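Local coordinates for protein glucanase (Clostridium thermocellum, PDB 5GXX) that probably hydrolyses beta-1,4-glucosidic links inside cellulose chains, as a family 9 endoglucanase of the cellulosome, at residues Ala305-Glu308 against Ala309-Phe313; Gln335-Ala339 against Leu340-Pro344. The protein carries 1 engineered substitution. All coordinates share one frame; numbering follows the deposited sequence.

Interaction 1 (Ala305-Glu308 against Ala309-Phe313)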
ATOM      1  N   ALA A 305      43.333   7.485  21.650  1.00 10.00           N
ATOM      2  CA  ALA A 305      44.727   7.929  21.524  1.00  8.50           C
ATOM      3  C   ALA A 305      44.857   9.400  21.911  1.00 10.27           C
ATOM      4  O   ALA A 305      45.799   9.762  22.634  1.00 10.30           O
ATOM      5  CB  ALA A 305      45.256   7.659  20.128  1.00 10.04           C
ATOM      6  N   THR A 306      43.883  10.219  21.522  1.00 10.30           N
ATOM      7  CA  THR A 306      43.916  11.629  21.897  1.00 10.23           C
ATOM      8  C   THR A 306      43.635  11.879  23.381  1.00 11.59           C
ATOM      9  O   THR A 306      44.122  12.865  23.933  1.00 12.48           O
ATOM     10  CB  THR A 306      42.993  12.499  21.025  1.00 11.12           C
ATOM     11  OG1 THR A 306      41.628  12.084  21.174  1.00 10.59           O
ATOM     12  CG2 THR A 306      43.378  12.390  19.582  1.00 11.37           C
ATOM     13  N   THR A 307      42.865  10.997  24.013  1.00  9.81           N
ATOM     14  CA  THR A 307      42.625  11.086  25.463  1.00 11.83           C
ATOM     15  C   THR A 307      43.913  10.742  26.203  1.00 10.94           C
ATOM     16  O   THR A 307      44.321  11.447  27.146  1.00 10.90           O
ATOM     17  CB  THR A 307      41.463  10.161  25.908  1.00 10.60           C
ATOM     18  OG1 THR A 307      40.265  10.563  25.225  1.00 12.65           O
ATOM     19  CG2 THR A 307      41.258  10.259  27.434  1.00 11.98           C
ATOM     20  N   GLU A 308      44.588   9.690  25.741  1.00 10.38           N
ATOM     21  CA  GLU A 308      45.877   9.305  26.341  1.00 10.65           C
ATOM     22  C   GLU A 308      46.902  10.404  26.116  1.00 10.31           C
ATOM     23  O   GLU A 308      47.747  10.619  26.992  1.00 12.00           O
ATOM     24  CB  GLU A 308      46.360   7.957  25.804  1.00 10.49           C
ATOM     25  CG  GLU A 308      45.487   6.810  26.304  1.00 12.01           C
ATOM     26  CD  GLU A 308      45.596   6.641  27.810  1.00 12.48           C
ATOM     27  OE1 GLU A 308      46.713   6.815  28.360  1.00 13.02           O
ATOM     28  OE2 GLU A 308      44.589   6.339  28.497  1.00 14.12           O
ATOM     29  N   ALA A 309      46.831  11.106  24.980  1.00 11.54           N
ATOM     30  CA  ALA A 309      47.707  12.263  24.770  1.00 10.66           C
ATOM     31  C   ALA A 309      47.517  13.293  25.888  1.00 11.32           C
ATOM     32  O   ALA A 309      48.500  13.776  26.453  1.00 11.90           O
ATOM     33  CB  ALA A 309      47.522  12.894  23.374  1.00 11.84           C
ATOM     34  N   PHE A 310      46.270  13.582  26.254  1.00 10.96           N
ATOM     35  CA  PHE A 310      46.025  14.501  27.371  1.00 10.85           C
ATOM     36  C   PHE A 310      46.625  14.004  28.670  1.00 11.94           C
ATOM     37  O   PHE A 310      47.318  14.765  29.342  1.00 11.73           O
ATOM     38  CB  PHE A 310      44.526  14.769  27.507  1.00 10.91           C
ATOM     39  CG  PHE A 310      44.170  15.760  28.590  1.00 12.00           C
ATOM     40  CD1 PHE A 310      44.799  17.001  28.646  1.00 12.17           C
ATOM     41  CD2 PHE A 310      43.203  15.453  29.534  1.00 18.72           C
ATOM     42  CE1 PHE A 310      44.469  17.926  29.621  1.00 12.77           C
ATOM     43  CE2 PHE A 310      42.868  16.374  30.529  1.00 19.22           C
ATOM     44  CZ  PHE A 310      43.499  17.616  30.571  1.00 14.32           C
ATOM     45  N   LEU A 311      46.389  12.745  29.021  1.00 13.13           N
ATOM     46  CA  LEU A 311      46.971  12.209  30.251  1.00 12.26           C
ATOM     47  C   LEU A 311      48.493  12.272  30.254  1.00 13.11           C
ATOM     48  O   LEU A 311      49.105  12.592  31.281  1.00 13.56           O
ATOM     49  CB  LEU A 311      46.555  10.759  30.454  1.00 12.87           C
ATOM     50  CG  LEU A 311      45.303  10.519  31.302  1.00 13.53           C
ATOM     51  CD1 LEU A 311      44.056  11.138  30.680  1.00 14.81           C
ATOM     52  CD2 LEU A 311      45.086   9.033  31.556  1.00 14.59           C
ATOM     53  N   ALA A 312      49.092  11.970  29.096  1.00 11.31           N
ATOM     54  CA  ALA A 312      50.546  11.997  28.947  1.00 12.18           C
ATOM     55  C   ALA A 312      51.108  13.408  29.106  1.00 12.08           C
ATOM     56  O   ALA A 312      52.128  13.577  29.784  1.00 13.39           O
ATOM     57  CB  ALA A 312      50.964  11.367  27.614  1.00  9.20           C
ATOM     58  N   PHE A 313      50.436  14.409  28.541  1.00 13.50           N
ATOM     59  CA  PHE A 313      50.861  15.797  28.726  1.00 13.54           C
ATOM     60  C   PHE A 313      50.785  16.174  30.210  1.00 14.77           C
ATOM     61  O   PHE A 313      51.713  16.784  30.749  1.00 15.44           O
ATOM     62  CB  PHE A 313      49.983  16.779  27.930  1.00 13.59           C
ATOM     63  CG  PHE A 313      50.282  16.885  26.447  1.00 14.42           C
ATOM     64  CD1 PHE A 313      51.573  17.035  25.940  1.00 11.93           C
ATOM     65  CD2 PHE A 313      49.224  16.923  25.549  1.00 13.40           C
ATOM     66  CE1 PHE A 313      51.803  17.158  24.572  1.00 13.79           C
ATOM     67  CE2 PHE A 313      49.424  17.093  24.177  1.00 11.79           C
ATOM     68  CZ  PHE A 313      50.721  17.212  23.679  1.00 12.07           C
TER
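Glu-308 and Leu-311 meet one helical turn apart, their side chains slanting across each other. Carboxylate oxygen OE2 of Glu-308 lies 4.1 Å from methyl CD2 of Leu-311. The glutamate chain reaches this spot because it folds back at its second torsion (chi2 -65°). The other leucine methyl, CD1, turns to Thr-307 and sits 3.6 Å from the carbonyl O of that residue. One branch of Leu-311 thus meets the backbone of Thr-307, the other the carboxylate of Glu-308. The carboxylate is buried. Its OE2 accepts a hydrogen bond from the backbone N of His-243, and OE1 has a weak one with His-272, so both oxygens have polar partners. Ordinary alpha-helical bonds join the two turns. Leu-311 N donates to Thr-307 O over 3.1 Å, and Ala-312 N donates to Glu-308 O over 2.8 Å. Phe-310 swings its ring away from this turn, with CG anti to the backbone N (chi1 -177°), and meets Trp-70 edge-to-face. The stretch belongs to helix 301-318 of the family 9 catalytic module. Helix 58-75 packs on Thr-307, Phe-310 and Leu-311, helix 322-340 on Ala-305 and Ala-309, and helix 412-429 on Thr-306 and Phe-313.

Interaction 2 (Gln335-Ala339 against Leu340-Pro344)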
ATOM      1  N   GLN A 335      50.219  11.792  18.715  1.00 11.31           N
ATOM      2  CA  GLN A 335      48.842  11.327  18.525  1.00 10.24           C
ATOM      3  C   GLN A 335      47.898  12.448  18.105  1.00 10.23           C
ATOM      4  O   GLN A 335      47.049  12.261  17.234  1.00 10.89           O
ATOM      5  CB  GLN A 335      48.299  10.647  19.787  1.00  9.13           C
ATOM      6  CG  GLN A 335      49.154   9.455  20.217  1.00  8.65           C
ATOM      7  CD  GLN A 335      49.334   8.430  19.117  1.00 11.03           C
ATOM      8  OE1 GLN A 335      48.390   7.727  18.752  1.00 11.35           O
ATOM      9  NE2 GLN A 335      50.548   8.327  18.603  1.00 11.06           N
ATOM     10  N   ILE A 336      48.052  13.618  18.713  1.00 11.10           N
ATOM     11  CA  ILE A 336      47.257  14.750  18.275  1.00 10.46           C
ATOM     12  C   ILE A 336      47.571  15.101  16.816  1.00 10.41           C
ATOM     13  O   ILE A 336      46.667  15.323  16.013  1.00 11.31           O
ATOM     14  CB  ILE A 336      47.457  15.980  19.205  1.00 11.82           C
ATOM     15  CG1 ILE A 336      47.079  15.656  20.665  1.00 12.00           C
ATOM     16  CG2 ILE A 336      46.704  17.197  18.635  1.00 11.59           C
ATOM     17  CD1 ILE A 336      45.687  15.048  20.848  1.00 15.10           C
ATOM     18  N   ASP A 337      48.866  15.118  16.485  1.00 10.86           N
ATOM     19  CA  ASP A 337      49.241  15.506  15.117  1.00 11.72           C
ATOM     20  C   ASP A 337      48.724  14.504  14.096  1.00 11.03           C
ATOM     21  O   ASP A 337      48.308  14.892  13.005  1.00 11.44           O
ATOM     22  CB  ASP A 337      50.756  15.723  14.948  1.00 11.46           C
ATOM     23  CG  ASP A 337      51.258  16.969  15.679  1.00 13.03           C
ATOM     24  OD1 ASP A 337      50.433  17.778  16.155  1.00 14.18           O
ATOM     25  OD2 ASP A 337      52.504  17.099  15.792  1.00 15.67           O
ATOM     26  N   TYR A 338      48.695  13.219  14.459  1.00 10.78           N
ATOM     27  CA  TYR A 338      48.094  12.225  13.573  1.00 10.32           C
ATOM     28  C   TYR A 338      46.645  12.586  13.275  1.00 10.60           C
ATOM     29  O   TYR A 338      46.222  12.613  12.125  1.00 11.42           O
ATOM     30  CB  TYR A 338      48.185  10.810  14.164  1.00 11.14           C
ATOM     31  CG  TYR A 338      47.713   9.722  13.223  1.00  8.49           C
ATOM     32  CD1 TYR A 338      46.372   9.607  12.886  1.00 10.58           C
ATOM     33  CD2 TYR A 338      48.608   8.841  12.627  1.00 10.84           C
ATOM     34  CE1 TYR A 338      45.918   8.624  12.014  1.00 11.91           C
ATOM     35  CE2 TYR A 338      48.165   7.851  11.761  1.00  9.52           C
ATOM     36  CZ  TYR A 338      46.813   7.726  11.486  1.00  9.61           C
ATOM     37  OH  TYR A 338      46.321   6.795  10.593  1.00 10.37           O
ATOM     38  N   ALA A 339      45.885  12.913  14.317  1.00 10.88           N
ATOM     39  CA  ALA A 339      44.478  13.301  14.139  1.00 10.32           C
ATOM     40  C   ALA A 339      44.273  14.535  13.257  1.00 11.54           C
ATOM     41  O   ALA A 339      43.248  14.666  12.578  1.00 11.55           O
ATOM     42  CB  ALA A 339      43.850  13.521  15.511  1.00 10.19           C
ATOM     43  N   LEU A 340      45.253  15.441  13.267  1.00 10.81           N
ATOM     44  CA  LEU A 340      45.144  16.715  12.534  1.00 10.94           C
ATOM     45  C   LEU A 340      45.702  16.653  11.121  1.00 11.71           C
ATOM     46  O   LEU A 340      45.447  17.564  10.323  1.00 12.58           O
ATOM     47  CB  LEU A 340      45.830  17.839  13.322  1.00 11.51           C
ATOM     48  CG  LEU A 340      45.305  18.149  14.731  1.00 12.26           C
ATOM     49  CD1 LEU A 340      46.004  19.333  15.383  1.00 11.28           C
ATOM     50  CD2 LEU A 340      43.790  18.409  14.764  1.00 12.15           C
ATOM     51  N   GLY A 341      46.452  15.598  10.809  1.00 11.80           N
ATOM     52  CA  GLY A 341      46.910  15.381   9.441  1.00 12.66           C
ATOM     53  C   GLY A 341      48.277  14.750   9.257  1.00 13.30           C
ATOM     54  O   GLY A 341      48.700  14.572   8.117  1.00 13.72           O
ATOM     55  N   SER A 342      48.959  14.414  10.350  1.00 12.74           N
ATOM     56  CA  SER A 342      50.266  13.746  10.263  1.00 14.04           C
ATOM     57  C   SER A 342      50.099  12.237  10.152  1.00 13.06           C
ATOM     58  O   SER A 342      50.339  11.492  11.111  1.00 13.23           O
ATOM     59  CB  SER A 342      51.154  14.101  11.451  1.00 14.18           C
ATOM     60  OG  SER A 342      51.404  15.499  11.445  1.00 16.82           O
ATOM     61  N   ASN A 343      49.692  11.810   8.963  1.00 12.79           N
ATOM     62  CA  ASN A 343      49.315  10.421   8.746  1.00 13.25           C
ATOM     63  C   ASN A 343      49.533  10.094   7.272  1.00 14.57           C
ATOM     64  O   ASN A 343      49.938  10.979   6.514  1.00 13.93           O
ATOM     65  CB  ASN A 343      47.867  10.224   9.233  1.00 12.68           C
ATOM     66  CG  ASN A 343      46.882  11.133   8.533  1.00 11.88           C
ATOM     67  OD1 ASN A 343      46.801  11.139   7.301  1.00 12.95           O
ATOM     68  ND2 ASN A 343      46.114  11.892   9.304  1.00 12.40           N
ATOM     69  N   PRO A 344      49.336   8.830   6.865  1.00 13.99           N
ATOM     70  CA  PRO A 344      49.766   8.485   5.505  1.00 14.51           C
ATOM     71  C   PRO A 344      48.964   9.184   4.426  1.00 15.93           C
ATOM     72  O   PRO A 344      49.456   9.248   3.301  1.00 16.94           O
ATOM     73  CB  PRO A 344      49.496   6.984   5.441  1.00 14.84           C
ATOM     74  CG  PRO A 344      49.834   6.555   6.841  1.00 13.60           C
ATOM     75  CD  PRO A 344      49.163   7.620   7.685  1.00 15.32           C
TER
HETATM   76  O   HOH W   1      53.636  16.519  13.245  1.00 38.83           O
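Tyr-338 lays one ring face against Asn-343, whose CB stands 3.5 Å from the ring centroid and almost on the ring normal. This CH-pi contact is the tight part. The ring and the amide are turned 56° apart. The first torsion of Asn-343 (chi1 58°) sets CG between the backbone N and the carbonyl carbon, and this brings the amide back to the helix end. There ND2 donates to Tyr-338 O over 2.9 Å, in the carbonyl plane. ND2 also bonds to Arg-347 O, linking the helix end to the following loop. Gly-341, with a positive phi, closes a Schellman motif. Its bonds are Ser-342 N to Asp-337 O (2.8 Å, 165° at the hydrogen) and Gly-341 N to Tyr-338 O (3.3 Å). Tyr-338 O thus has two donors. Asp-337 O also accepts from Gly-341 N at 3.0 Å, besides a weak bond from Leu-340 N. The looser, partly exposed side holds the hydroxyl of Ser-342 and the ring of Pro-344. A water joins Asp-337 OD2, at 2.8 Å, to Ser-342 OG. Tyr-7 and Lys-333 also hold the Asp-337 carboxylate, and Tyr-5 bonds to the serine hydroxyl. Exposed Pro-344 touches the ring only lightly, its CD 4.2 Å from Tyr-338 CE2. The motif ends helix 322-340. Ile-336 packs on helices 301-318 and 412-429, Leu-340 on helix 412-429, and Tyr-338 on Leu-302 of helix 301-318.

Overall arrangement
Along the chain from the N terminus, interaction 1 comes first, within helix 301-318. A short connection leads to helix 322-340, where interaction 2 ends the helix and starts the loop toward helix 364-367. The two are in series and neither nest nor cross. Interaction 1 closes no loop, while interaction 2 closes the turn out of its helix. Their centres lie 14 Å apart, and the two successive helices pack directly. Ile-336 CD1 rests 3.7 Å from Thr-306 CB, and Ala-305 CB lies 3.4 Å from Gln-335 OE1. Helix 412-429 touches both stretches, which ties these three helices of the catalytic module together.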